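Local coordinates for KauB (Pseudomonas aeruginosa PAO1, PDB 6B4R), which probably oxidises a broad range of aldehydes, aminoaldehydes among them, to the corresponding acids with NAD(P)+, as a member of the aldehyde dehydrogenase family, at residues 35-40 against 195-200; 100-105 against 119-124; 163-168 against 175-180; 189-194 against 225-230. All coordinates share one frame; numbering follows the deposited sequence.

Contact 1 (35-40 against 195-200); sequences ETFDCL and KSPLTA. With K (potassium ion), chain G.
Next to a potassium site inside the subunit, Cys-39 on strand 36-40 packs against Pro-197 and Leu-198, just where the chain runs into helix 198-210. The strand pairs antiparallel with strand 47-52, and the two form a small two-stranded sheet beside this helix. The carbonyl oxygen of Leu-40 binds the potassium ion at 2.7 Å, and Lys-195 O binds it from the other segment at 2.9 Å. A water completes this side of the shell, also 2.9 Å from the potassium ion. The remaining ligands are the backbone O and the carboxylate OD1 of Asp-108, on helix 98-109; its OD2 accepts a hydrogen bond from Leu-198 N, so one aspartate holds both the ion and the amide of Leu-198. The side chain of Lys-195 sets off away from the strand, and its NZ forms a salt bridge with Asp-346; only its carbonyl serves the metal here.

The rest is apolar packing. Cys-39 holds SG anti to the backbone N (chi1 -170°), which brings the sulfur to the other segment, where Pro-197 and Leu-198 both touch it. SG lies 4.0 Å from Pro-197 CD, and the same sulfur is 4.0 Å from Leu-198 CG, with both leucine methyls scarcely farther off. Phe-37, two residues back on the same side of the strand, reaches the proline obliquely while its ring also meets Tyr-223. Its outermost atom makes that touch, Phe-37 CZ approaching Pro-197 CG to 4.2 Å.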
loop_
_atom_site.group_PDB
_atom_site.type_symbol
_atom_site.label_atom_id
_atom_site.label_comp_id
_atom_site.label_asym_id
_atom_site.label_seq_id
_atom_site.Cartn_x
_atom_site.Cartn_y
_atom_site.Cartn_z
ATOM N N GLU A 35 34.584 -34.122 -12.311
ATOM C CA GLU A 35 33.569 -35.106 -12.670
ATOM C C GLU A 35 32.408 -34.475 -13.432
ATOM O O GLU A 35 32.048 -33.319 -13.204
ATOM C CB GLU A 35 33.061 -35.836 -11.423
ATOM C CG GLU A 35 34.030 -36.887 -10.904
ATOM C CD GLU A 35 33.823 -37.208 -9.437
ATOM O OE1 GLU A 35 32.720 -37.669 -9.071
ATOM O OE2 GLU A 35 34.767 -36.995 -8.647
ATOM N N THR A 36 31.837 -35.245 -14.351
ATOM C CA THR A 36 30.721 -34.784 -15.161
ATOM C C THR A 36 29.665 -35.874 -15.244
ATOM O O THR A 36 29.914 -37.016 -14.858
ATOM C CB THR A 36 31.167 -34.437 -16.599
ATOM O OG1 THR A 36 31.723 -35.600 -17.227
ATOM C CG2 THR A 36 32.204 -33.321 -16.596
ATOM N N PHE A 37 28.485 -35.520 -15.744
ATOM C CA PHE A 37 27.459 -36.512 -16.054
ATOM C C PHE A 37 26.959 -36.325 -17.484
ATOM O O PHE A 37 27.069 -35.237 -18.046
ATOM C CB PHE A 37 26.302 -36.467 -15.044
ATOM C CG PHE A 37 25.568 -35.155 -15.002
ATOM C CD1 PHE A 37 25.981 -34.140 -14.153
ATOM C CD2 PHE A 37 24.455 -34.942 -15.799
ATOM C CE1 PHE A 37 25.302 -32.934 -14.109
ATOM C CE2 PHE A 37 23.775 -33.738 -15.760
ATOM C CZ PHE A 37 24.198 -32.735 -14.913
ATOM N N ASP A 38 26.423 -37.388 -18.073
ATOM C CA ASP A 38 25.953 -37.330 -19.452
ATOM C C ASP A 38 24.543 -36.759 -19.548
ATOM O O ASP A 38 23.587 -37.343 -19.039
ATOM C CB ASP A 38 26.009 -38.712 -20.107
ATOM C CG ASP A 38 27.426 -39.235 -20.244
ATOM O OD1 ASP A 38 28.368 -38.414 -20.273
ATOM O OD2 ASP A 38 27.598 -40.470 -20.327
ATOM N N CYS A 39 24.425 -35.612 -20.206
ATOM C CA CYS A 39 23.129 -35.001 -20.449
ATOM C C CYS A 39 22.499 -35.633 -21.685
ATOM O O CYS A 39 22.973 -35.433 -22.801
ATOM C CB CYS A 39 23.288 -33.491 -20.643
ATOM S SG CYS A 39 21.741 -32.563 -20.674
ATOM N N LEU A 40 21.437 -36.408 -21.484
ATOM C CA LEU A 40 20.774 -37.095 -22.589
ATOM C C LEU A 40 19.424 -36.460 -22.916
ATOM O O LEU A 40 18.850 -35.745 -22.098
ATOM C CB LEU A 40 20.597 -38.580 -22.274
ATOM C CG LEU A 40 21.872 -39.348 -21.910
ATOM C CD1 LEU A 40 21.573 -40.828 -21.755
ATOM C CD2 LEU A 40 22.959 -39.122 -22.950
ATOM N N LYS A 195 18.209 -33.049 -14.564
ATOM C CA LYS A 195 17.452 -33.487 -15.728
ATOM C C LYS A 195 17.375 -32.397 -16.796
ATOM O O LYS A 195 16.921 -32.656 -17.910
ATOM C CB LYS A 195 16.039 -33.907 -15.320
ATOM C CG LYS A 195 15.977 -35.084 -14.359
ATOM C CD LYS A 195 14.530 -35.451 -14.058
ATOM C CE LYS A 195 14.429 -36.548 -13.010
ATOM N NZ LYS A 195 15.066 -37.815 -13.464
ATOM N N SER A 196 17.816 -31.186 -16.460
ATOM C CA SER A 196 17.749 -30.063 -17.399
ATOM C C SER A 196 18.623 -28.877 -16.991
ATOM O O SER A 196 18.112 -27.858 -16.533
ATOM C CB SER A 196 16.301 -29.593 -17.550
ATOM O OG SER A 196 15.773 -29.191 -16.297
ATOM N N PRO A 197 19.947 -28.999 -17.169
ATOM C CA PRO A 197 20.859 -27.941 -16.721
ATOM C C PRO A 197 21.242 -26.920 -17.801
ATOM O O PRO A 197 21.735 -25.843 -17.462
ATOM C CB PRO A 197 22.096 -28.734 -16.300
ATOM C CG PRO A 197 22.120 -29.889 -17.257
ATOM C CD PRO A 197 20.676 -30.207 -17.598
ATOM N N LEU A 198 21.008 -27.247 -19.070
ATOM C CA LEU A 198 21.573 -26.483 -20.184
ATOM C C LEU A 198 21.195 -24.991 -20.251
ATOM O O LEU A 198 22.067 -24.142 -20.440
ATOM C CB LEU A 198 21.269 -27.177 -21.517
ATOM C CG LEU A 198 21.720 -28.641 -21.606
ATOM C CD1 LEU A 198 21.471 -29.215 -22.993
ATOM C CD2 LEU A 198 23.184 -28.799 -21.202
ATOM N N THR A 199 19.910 -24.671 -20.107
ATOM C CA THR A 199 19.460 -23.281 -20.229
ATOM C C THR A 199 19.972 -22.383 -19.105
ATOM O O THR A 199 20.237 -21.199 -19.319
ATOM C CB THR A 199 17.919 -23.162 -20.319
ATOM O OG1 THR A 199 17.311 -23.882 -19.238
ATOM C CG2 THR A 199 17.418 -23.715 -21.642
ATOM N N ALA A 200 20.106 -22.949 -17.910
ATOM C CA ALA A 200 20.624 -22.203 -16.769
ATOM C C ALA A 200 22.097 -21.880 -16.982
ATOM O O ALA A 200 22.552 -20.778 -16.682
ATOM C CB ALA A 200 20.433 -22.997 -15.487
HETATM K K K G . 18.318 -34.013 -20.070
HETATM O O HOH W 1 20.361 -34.352 -18.069
#

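Contact 2 (100-105 against 119-124); sequences ELALLE and IDVASA
The flat group at the centre of this contact is the peptide joining Leu-101 to Ala-102, and methyl CG2 of Val-121 lies over one face of it, almost straight above the nitrogen: Val-121 CG2 to Ala-102 N is 3.9 Å. At the edge of that peptide, Leu-101 O accepts the helix bond from Glu-105 N. Two consecutive helices, 98-109 and 113-133, meet here in the part of the aldehyde dehydrogenase fold that packs beside helices 170-183 and 198-210. Val-121 makes the contact from helix 113-133. Its CG2 stands anti to the carbonyl carbon, which leaves that one methyl pointing at helix 98-109, 4.1 Å from Leu-101 CB; the separation from CG2 of Val-121 to Ala-102 CB is also 4.1 Å. Elsewhere the valine side chain touches Leu-171.

Two more flat groups, the carboxylates of Glu-105 and Asp-120, approach each other without meeting, with Glu-105 OE1 and Asp-120 OD1 5.0 Å apart. Outside partners probably ease the like charges: Lys-111 forms a salt bridge with Asp-120 OD1, and Thr-199 OG1 a hydrogen bond with Glu-105 OE2.

Farther round helix 113-133, where Ile-119 lies in a wider pi-type turn, its O takes two donors from one residue, Ser-123 N and Ser-123 OG. The hydroxyl sits 38° above the carbonyl plane, with Ser-123 OG 2.7 Å from Ile-119 O.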
loop_
_atom_site.group_PDB
_atom_site.type_symbol
_atom_site.label_atom_id
_atom_site.label_comp_id
_atom_site.label_asym_id
_atom_site.label_seq_id
_atom_site.Cartn_x
_atom_site.Cartn_y
_atom_site.Cartn_z
ATOM N N GLU A 100 17.746 -20.256 -29.667
ATOM C CA GLU A 100 18.752 -21.148 -29.097
ATOM C C GLU A 100 18.325 -21.673 -27.725
ATOM O O GLU A 100 18.451 -22.865 -27.444
ATOM C CB GLU A 100 20.106 -20.442 -28.992
ATOM C CG GLU A 100 21.223 -21.319 -28.435
ATOM C CD GLU A 100 22.483 -20.535 -28.112
ATOM O OE1 GLU A 100 22.534 -19.327 -28.430
ATOM O OE2 GLU A 100 23.421 -21.127 -27.534
ATOM N N LEU A 101 17.829 -20.776 -26.875
ATOM C CA LEU A 101 17.375 -21.153 -25.540
ATOM C C LEU A 101 16.211 -22.136 -25.605
ATOM O O LEU A 101 16.139 -23.081 -24.819
ATOM C CB LEU A 101 16.968 -19.918 -24.734
ATOM C CG LEU A 101 18.084 -18.958 -24.318
ATOM C CD1 LEU A 101 17.504 -17.697 -23.699
ATOM C CD2 LEU A 101 19.035 -19.640 -23.352
ATOM N N ALA A 102 15.302 -21.908 -26.547
ATOM C CA ALA A 102 14.147 -22.778 -26.718
ATOM C C ALA A 102 14.579 -24.157 -27.198
ATOM O O ALA A 102 14.032 -25.170 -26.766
ATOM C CB ALA A 102 13.162 -22.162 -27.694
ATOM N N LEU A 103 15.563 -24.186 -28.089
ATOM C CA LEU A 103 16.088 -25.440 -28.616
ATOM C C LEU A 103 16.784 -26.221 -27.508
ATOM O O LEU A 103 16.661 -27.444 -27.421
ATOM C CB LEU A 103 17.050 -25.173 -29.776
ATOM C CG LEU A 103 17.687 -26.389 -30.454
ATOM C CD1 LEU A 103 16.623 -27.357 -30.957
ATOM C CD2 LEU A 103 18.592 -25.947 -31.592
ATOM N N LEU A 104 17.514 -25.502 -26.660
ATOM C CA LEU A 104 18.149 -26.100 -25.493
ATOM C C LEU A 104 17.111 -26.709 -24.547
ATOM O O LEU A 104 17.330 -27.779 -23.985
ATOM C CB LEU A 104 19.002 -25.065 -24.757
ATOM C CG LEU A 104 20.339 -24.716 -25.415
ATOM C CD1 LEU A 104 21.004 -23.542 -24.719
ATOM C CD2 LEU A 104 21.255 -25.928 -25.406
ATOM N N GLU A 105 15.982 -26.025 -24.384
ATOM C CA GLU A 105 14.887 -26.515 -23.549
ATOM C C GLU A 105 14.332 -27.841 -24.060
ATOM O O GLU A 105 14.288 -28.834 -23.331
ATOM C CB GLU A 105 13.757 -25.484 -23.503
ATOM C CG GLU A 105 13.962 -24.374 -22.493
ATOM C CD GLU A 105 13.769 -24.853 -21.072
ATOM O OE1 GLU A 105 13.045 -25.850 -20.884
ATOM O OE2 GLU A 105 14.339 -24.235 -20.146
ATOM N N ILE A 119 6.048 -19.807 -25.445
ATOM C CA ILE A 119 5.578 -19.723 -24.066
ATOM C C ILE A 119 6.722 -19.517 -23.077
ATOM O O ILE A 119 6.836 -18.457 -22.466
ATOM C CB ILE A 119 4.761 -20.969 -23.661
ATOM C CG1 ILE A 119 3.579 -21.162 -24.612
ATOM C CG2 ILE A 119 4.273 -20.844 -22.228
ATOM C CD1 ILE A 119 2.692 -22.329 -24.252
ATOM N N ASP A 120 7.568 -20.530 -22.931
ATOM C CA ASP A 120 8.642 -20.515 -21.938
ATOM C C ASP A 120 9.580 -19.310 -22.031
ATOM O O ASP A 120 9.654 -18.513 -21.096
ATOM C CB ASP A 120 9.441 -21.815 -22.004
ATOM C CG ASP A 120 8.612 -23.023 -21.619
ATOM O OD1 ASP A 120 8.681 -23.437 -20.443
ATOM O OD2 ASP A 120 7.885 -23.551 -22.488
ATOM N N VAL A 121 10.292 -19.183 -23.149
ATOM C CA VAL A 121 11.249 -18.092 -23.324
ATOM C C VAL A 121 10.573 -16.719 -23.262
ATOM O O VAL A 121 11.059 -15.806 -22.589
ATOM C CB VAL A 121 12.048 -18.233 -24.639
ATOM C CG1 VAL A 121 12.872 -16.983 -24.903
ATOM C CG2 VAL A 121 12.945 -19.460 -24.587
ATOM N N ALA A 122 9.444 -16.585 -23.948
ATOM C CA ALA A 122 8.701 -15.328 -23.953
ATOM C C ALA A 122 8.243 -14.933 -22.549
ATOM O O ALA A 122 8.353 -13.771 -22.159
ATOM C CB ALA A 122 7.512 -15.414 -24.901
ATOM N N SER A 123 7.743 -15.904 -21.789
ATOM C CA SER A 123 7.290 -15.650 -20.423
ATOM C C SER A 123 8.461 -15.384 -19.485
ATOM O O SER A 123 8.368 -14.541 -18.595
ATOM C CB SER A 123 6.466 -16.824 -19.888
ATOM O OG SER A 123 5.326 -17.060 -20.694
ATOM N N ALA A 124 9.554 -16.113 -19.684
ATOM C CA ALA A 124 10.735 -15.967 -18.841
ATOM C C ALA A 124 11.360 -14.589 -19.019
ATOM O O ALA A 124 11.764 -13.950 -18.048
ATOM C CB ALA A 124 11.748 -17.061 -19.147
#

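Contact 3 (163-168 against 175-180); sequences AIVPWN and CWKLGP. With TOE (2-[2-(2-methoxy-ethoxy)-ethoxy]-ethoxyl), chain H.
Apolar packing between Ala-163, Val-165 and the aliphatic part of Lys-177 joins the two segments. Ala-163 and Val-165 both point their CB atoms at the helix: Ala-163 CB comes within 4.4 Å of Lys-177 CB, and Val-165 CG1 lies at the same 4.4 Å from Lys-177 CG, one carbon farther out. Turns at both chi1 (-56°) and chi2 (-60°) of the lysine bring CG to Val-165 and lay its first two methylene groups alongside the strand end.

Its polar end has other business. NZ of Lys-177 donates a hydrogen bond to Thr-243 OG1 and forms a salt bridge with Asp-478, so the buried ammonium is met by an acid and a hydroxyl. The side chain also passes about 5 Å (nearest atoms) from that of Glu-267, the predicted active-site residue.

In the fold, this is the first half of a beta-alpha-beta unit: strand 149-164, helix 170-183 over the sheet, then strand 187-191 parallel to the first. Helix 170-183 is kinked at Pro-180, whose N has no bond to the preceding turn.

Contacts to the bound polyether come from the loop after the strand and from the helix. Asn-168 ND2 donates to TOE O2' over 3.0 Å, with an N-H...O angle of 154°, and also to Glu-300 O; a bond to the oxidised cysteine at position 302 is weak. In relatives, the asparagine of this Pro-Trp-Asn sequence contributes to the oxyanion hole, and Asn-168 probably does likewise. Trp-176, stacked edge-to-face with Phe-467, lines the pocket with its six-membered ring: Trp-176 CH2 is 3.8 Å from TOE CE'.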
loop_
_atom_site.group_PDB
_atom_site.type_symbol
_atom_site.label_atom_id
_atom_site.label_comp_id
_atom_site.label_asym_id
_atom_site.label_seq_id
_atom_site.Cartn_x
_atom_site.Cartn_y
_atom_site.Cartn_z
ATOM N N ALA A 163 19.064 -21.018 -5.186
ATOM C CA ALA A 163 17.828 -21.360 -5.879
ATOM C C ALA A 163 17.911 -22.732 -6.541
ATOM O O ALA A 163 18.757 -22.968 -7.404
ATOM C CB ALA A 163 17.484 -20.293 -6.903
ATOM N N ILE A 164 17.028 -23.635 -6.124
ATOM C CA ILE A 164 16.950 -24.971 -6.699
ATOM C C ILE A 164 15.692 -25.089 -7.557
ATOM O O ILE A 164 14.578 -25.138 -7.039
ATOM C CB ILE A 164 16.927 -26.049 -5.596
ATOM C CG1 ILE A 164 18.148 -25.903 -4.687
ATOM C CG2 ILE A 164 16.871 -27.444 -6.200
ATOM C CD1 ILE A 164 18.250 -26.981 -3.625
ATOM N N VAL A 165 15.880 -25.128 -8.874
ATOM C CA VAL A 165 14.761 -25.091 -9.811
ATOM C C VAL A 165 14.477 -26.452 -10.443
ATOM O O VAL A 165 15.394 -27.243 -10.659
ATOM C CB VAL A 165 14.998 -24.036 -10.917
ATOM C CG1 VAL A 165 15.035 -22.641 -10.313
ATOM C CG2 VAL A 165 16.281 -24.329 -11.669
ATOM N N PRO A 166 13.197 -26.727 -10.746
ATOM C CA PRO A 166 12.786 -28.021 -11.299
ATOM C C PRO A 166 13.096 -28.156 -12.786
ATOM O O PRO A 166 13.662 -27.245 -13.392
ATOM C CB PRO A 166 11.274 -28.012 -11.090
ATOM C CG PRO A 166 10.912 -26.583 -11.209
ATOM C CD PRO A 166 12.041 -25.832 -10.554
ATOM N N TRP A 167 12.700 -29.288 -13.361
ATOM C CA TRP A 167 13.023 -29.608 -14.744
ATOM C C TRP A 167 11.854 -29.425 -15.705
ATOM O O TRP A 167 12.032 -29.495 -16.922
ATOM C CB TRP A 167 13.553 -31.041 -14.846
ATOM C CG TRP A 167 12.699 -32.064 -14.151
ATOM C CD1 TRP A 167 12.939 -32.642 -12.939
ATOM C CD2 TRP A 167 11.471 -32.633 -14.632
ATOM N NE1 TRP A 167 11.940 -33.536 -12.633
ATOM C CE2 TRP A 167 11.028 -33.549 -13.655
ATOM C CE3 TRP A 167 10.707 -32.460 -15.788
ATOM C CZ2 TRP A 167 9.853 -34.284 -13.801
ATOM C CZ3 TRP A 167 9.541 -33.189 -15.930
ATOM C CH2 TRP A 167 9.127 -34.092 -14.944
ATOM N N ASN A 168 10.660 -29.200 -15.166
ATOM C CA ASN A 168 9.472 -29.086 -16.005
ATOM C C ASN A 168 9.359 -27.728 -16.698
ATOM O O ASN A 168 8.854 -27.635 -17.817
ATOM C CB ASN A 168 8.207 -29.404 -15.207
ATOM C CG ASN A 168 7.953 -28.411 -14.099
ATOM O OD1 ASN A 168 8.883 -27.821 -13.555
ATOM N ND2 ASN A 168 6.684 -28.219 -13.758
ATOM N N CYS A 175 13.702 -17.840 -13.938
ATOM C CA CYS A 175 13.473 -16.402 -14.013
ATOM C C CYS A 175 12.433 -15.909 -13.004
ATOM O O CYS A 175 12.454 -14.743 -12.610
ATOM C CB CYS A 175 13.095 -15.987 -15.437
ATOM S SG CYS A 175 14.439 -16.195 -16.644
ATOM N N TRP A 176 11.524 -16.792 -12.589
ATOM C CA TRP A 176 10.591 -16.465 -11.513
ATOM C C TRP A 176 11.356 -16.192 -10.225
ATOM O O TRP A 176 10.925 -15.397 -9.393
ATOM C CB TRP A 176 9.588 -17.598 -11.276
ATOM C CG TRP A 176 8.424 -17.611 -12.223
ATOM C CD1 TRP A 176 8.302 -16.903 -13.384
ATOM C CD2 TRP A 176 7.215 -18.367 -12.087
ATOM N NE1 TRP A 176 7.093 -17.173 -13.980
ATOM C CE2 TRP A 176 6.407 -18.069 -13.204
ATOM C CE3 TRP A 176 6.735 -19.267 -11.129
ATOM C CZ2 TRP A 176 5.147 -18.641 -13.390
ATOM C CZ3 TRP A 176 5.482 -19.834 -11.314
ATOM C CH2 TRP A 176 4.703 -19.517 -12.436
ATOM N N LYS A 177 12.490 -16.867 -10.063
ATOM C CA LYS A 177 13.337 -16.675 -8.892
ATOM C C LYS A 177 14.352 -15.551 -9.121
ATOM O O LYS A 177 14.461 -14.624 -8.314
ATOM C CB LYS A 177 14.061 -17.978 -8.540
ATOM C CG LYS A 177 13.144 -19.176 -8.302
ATOM C CD LYS A 177 12.189 -18.921 -7.149
ATOM C CE LYS A 177 11.570 -20.212 -6.638
ATOM N NZ LYS A 177 10.785 -20.925 -7.676
ATOM N N LEU A 178 15.082 -15.638 -10.231
ATOM C CA LEU A 178 16.130 -14.671 -10.565
ATOM C C LEU A 178 15.625 -13.237 -10.656
ATOM O O LEU A 178 16.328 -12.302 -10.274
ATOM C CB LEU A 178 16.809 -15.050 -11.883
ATOM C CG LEU A 178 17.790 -16.217 -11.823
ATOM C CD1 LEU A 178 18.268 -16.571 -13.220
ATOM C CD2 LEU A 178 18.956 -15.854 -10.924
ATOM N N GLY A 179 14.411 -13.075 -11.173
ATOM C CA GLY A 179 13.797 -11.766 -11.316
ATOM C C GLY A 179 13.805 -10.950 -10.038
ATOM O O GLY A 179 14.558 -9.988 -9.925
ATOM N N PRO A 180 12.966 -11.333 -9.062
ATOM C CA PRO A 180 12.871 -10.617 -7.784
ATOM C C PRO A 180 14.155 -10.675 -6.955
ATOM O O PRO A 180 14.461 -9.712 -6.253
ATOM C CB PRO A 180 11.734 -11.345 -7.054
ATOM C CG PRO A 180 11.648 -12.687 -7.708
ATOM C CD PRO A 180 12.003 -12.445 -9.143
HETATM O "O2'" TOE H . 5.470 -25.921 -12.253
HETATM C "CA'" TOE H . 5.016 -24.691 -11.677
HETATM C "CB'" TOE H . 3.568 -24.447 -12.084
HETATM O "OC'" TOE H . 3.510 -23.518 -13.165
HETATM C "CD'" TOE H . 2.161 -23.203 -13.501
HETATM C "CE'" TOE H . 2.088 -21.801 -14.095
HETATM O "OF'" TOE H . 2.606 -21.802 -15.423
HETATM C "CG'" TOE H . 2.549 -20.500 -16.003
HETATM C "CH'" TOE H . 2.802 -20.596 -17.502
HETATM O "OI'" TOE H . 1.805 -21.431 -18.089
HETATM C "CK'" TOE H . 1.804 -21.343 -19.512
#

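Contact 4 (189-194 against 225-230); sequences ILKPSE and HTVGKA
Van der Waals contact carries this junction, between the aliphatic chain of Lys-191 and the helix residues Val-227 and Gly-228. Methyl CG1 of Val-227 rests against the extended outer part of the lysine: Lys-191 CG is 3.9 Å from Val-227 CG1, and CE of Lys-191 lies 4.0 Å from that same CG1. CG leaves anti to the backbone N, and a turn at chi2, -90°, then directs this run along the helix. Between those two carbons, Lys-191 CD passes 4.4 Å from Gly-228 CA.

The parts joined are strand 187-191, which lies between strands 149-164 and 217-219 in the parallel part of the coenzyme-domain sheet, and helix 224-233, which follows strand 217-219.

Polar contacts gather at the end of the lysine and are all weak. Lys-191 NZ forms a salt bridge with Glu-194 OE1 at 3.4 Å, and a weak hydrogen bond runs from Lys-191 NZ to Pro-192 O at 3.2 Å; Gly-222 O is a third weak acceptor. In coenzyme-bound relatives the lysine and glutamate of this Lys-Pro-Ser-Glu sequence face the adenosine ribose, and a similar role is likely for Lys-191 and Glu-194.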
loop_
_atom_site.group_PDB
_atom_site.type_symbol
_atom_site.label_atom_id
_atom_site.label_comp_id
_atom_site.label_asym_id
_atom_site.label_seq_id
_atom_site.Cartn_x
_atom_site.Cartn_y
_atom_site.Cartn_z
ATOM N N ILE A 189 22.922 -18.043 -6.291
ATOM C CA ILE A 189 23.539 -19.269 -6.778
ATOM C C ILE A 189 22.451 -20.228 -7.237
ATOM O O ILE A 189 21.694 -20.759 -6.423
ATOM C CB ILE A 189 24.371 -19.963 -5.695
ATOM C CG1 ILE A 189 25.470 -19.033 -5.184
ATOM C CG2 ILE A 189 24.964 -21.254 -6.237
ATOM C CD1 ILE A 189 26.298 -19.639 -4.085
ATOM N N LEU A 190 22.377 -20.443 -8.545
ATOM C CA LEU A 190 21.323 -21.263 -9.122
ATOM C C LEU A 190 21.780 -22.696 -9.340
ATOM O O LEU A 190 22.769 -22.948 -10.030
ATOM C CB LEU A 190 20.840 -20.662 -10.444
ATOM C CG LEU A 190 19.697 -21.390 -11.155
ATOM C CD1 LEU A 190 18.419 -21.293 -10.347
ATOM C CD2 LEU A 190 19.491 -20.834 -12.555
ATOM N N LYS A 191 21.053 -23.633 -8.744
ATOM C CA LYS A 191 21.297 -25.047 -8.971
ATOM C C LYS A 191 20.130 -25.610 -9.766
ATOM O O LYS A 191 19.054 -25.846 -9.215
ATOM C CB LYS A 191 21.464 -25.791 -7.640
ATOM C CG LYS A 191 21.953 -27.233 -7.767
ATOM C CD LYS A 191 20.791 -28.202 -7.897
ATOM C CE LYS A 191 21.255 -29.588 -8.284
ATOM N NZ LYS A 191 20.102 -30.456 -8.652
ATOM N N PRO A 192 20.337 -25.818 -11.073
ATOM C CA PRO A 192 19.299 -26.385 -11.937
ATOM C C PRO A 192 19.161 -27.885 -11.707
ATOM O O PRO A 192 20.059 -28.504 -11.141
ATOM C CB PRO A 192 19.842 -26.119 -13.341
ATOM C CG PRO A 192 21.326 -26.147 -13.170
ATOM C CD PRO A 192 21.583 -25.542 -11.810
ATOM N N SER A 193 18.045 -28.458 -12.138
ATOM C CA SER A 193 17.846 -29.895 -12.032
ATOM C C SER A 193 18.856 -30.631 -12.902
ATOM O O SER A 193 19.256 -30.131 -13.953
ATOM C CB SER A 193 16.426 -30.268 -12.457
ATOM O OG SER A 193 16.305 -31.663 -12.656
ATOM N N GLU A 194 19.263 -31.819 -12.468
ATOM C CA GLU A 194 20.200 -32.627 -13.243
ATOM C C GLU A 194 19.527 -33.198 -14.488
ATOM O O GLU A 194 20.187 -33.765 -15.359
ATOM C CB GLU A 194 20.789 -33.758 -12.394
ATOM C CG GLU A 194 19.786 -34.818 -11.964
ATOM C CD GLU A 194 18.993 -34.415 -10.736
ATOM O OE1 GLU A 194 19.342 -33.395 -10.104
ATOM O OE2 GLU A 194 18.019 -35.121 -10.401
ATOM N N HIS A 225 21.306 -34.289 -4.308
ATOM C CA HIS A 225 21.812 -34.940 -3.102
ATOM C C HIS A 225 23.289 -34.637 -2.854
ATOM O O HIS A 225 23.869 -35.107 -1.876
ATOM C CB HIS A 225 21.577 -36.452 -3.164
ATOM C CG HIS A 225 22.206 -37.117 -4.349
ATOM N ND1 HIS A 225 23.554 -37.397 -4.418
ATOM C CD2 HIS A 225 21.670 -37.558 -5.512
ATOM C CE1 HIS A 225 23.822 -37.980 -5.573
ATOM N NE2 HIS A 225 22.696 -38.090 -6.255
ATOM N N THR A 226 23.892 -33.850 -3.740
ATOM C CA THR A 226 25.284 -33.449 -3.578
ATOM C C THR A 226 25.400 -31.937 -3.402
ATOM O O THR A 226 25.415 -31.435 -2.278
ATOM C CB THR A 226 26.149 -33.893 -4.775
ATOM O OG1 THR A 226 25.622 -33.336 -5.984
ATOM C CG2 THR A 226 26.162 -35.408 -4.892
ATOM N N VAL A 227 25.477 -31.214 -4.515
ATOM C CA VAL A 227 25.618 -29.762 -4.476
ATOM C C VAL A 227 24.343 -29.095 -3.946
ATOM O O VAL A 227 24.403 -28.083 -3.244
ATOM C CB VAL A 227 26.016 -29.190 -5.864
ATOM C CG1 VAL A 227 24.999 -29.584 -6.930
ATOM C CG2 VAL A 227 26.192 -27.678 -5.803
ATOM N N GLY A 228 23.193 -29.677 -4.268
ATOM C CA GLY A 228 21.925 -29.165 -3.782
ATOM C C GLY A 228 21.836 -29.272 -2.274
ATOM O O GLY A 228 21.415 -28.334 -1.597
ATOM N N LYS A 229 22.243 -30.424 -1.749
ATOM C CA LYS A 229 22.275 -30.651 -0.310
ATOM C C LYS A 229 23.287 -29.718 0.346
ATOM O O LYS A 229 23.060 -29.216 1.448
ATOM C CB LYS A 229 22.627 -32.111 -0.015
ATOM C CG LYS A 229 22.727 -32.461 1.462
ATOM C CD LYS A 229 22.879 -33.967 1.653
ATOM C CE LYS A 229 23.074 -34.342 3.118
ATOM N NZ LYS A 229 24.405 -33.912 3.633
ATOM N N ALA A 230 24.392 -29.480 -0.351
ATOM C CA ALA A 230 25.473 -28.645 0.166
ATOM C C ALA A 230 25.035 -27.197 0.363
ATOM O O ALA A 230 25.377 -26.568 1.366
ATOM C CB ALA A 230 26.683 -28.716 -0.757
#

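Contacts 3 and 4 share one sheet: Ala-163 O meets Lys-191 N at 2.7 Å, a probable hydrogen bond between neighbouring strands, and their centres are 12 Å apart. Contact 1 sits next to contact 4, again 12 Å between centres, with Ala-200 CB 3.8 Å from Pro-192 CB. Its Thr-199 CG2 packs 3.7 Å from Leu-104 CB of contact 2, although those centres are 17 Å apart. Contacts 2 and 4 do not touch. The polyether pocket draws on contact 3, through Asn-168 and Trp-176, and on contact 2 through Ile-119, whereas the potassium ion belongs to contact 1, about 13 Å from the side chain of Val-165.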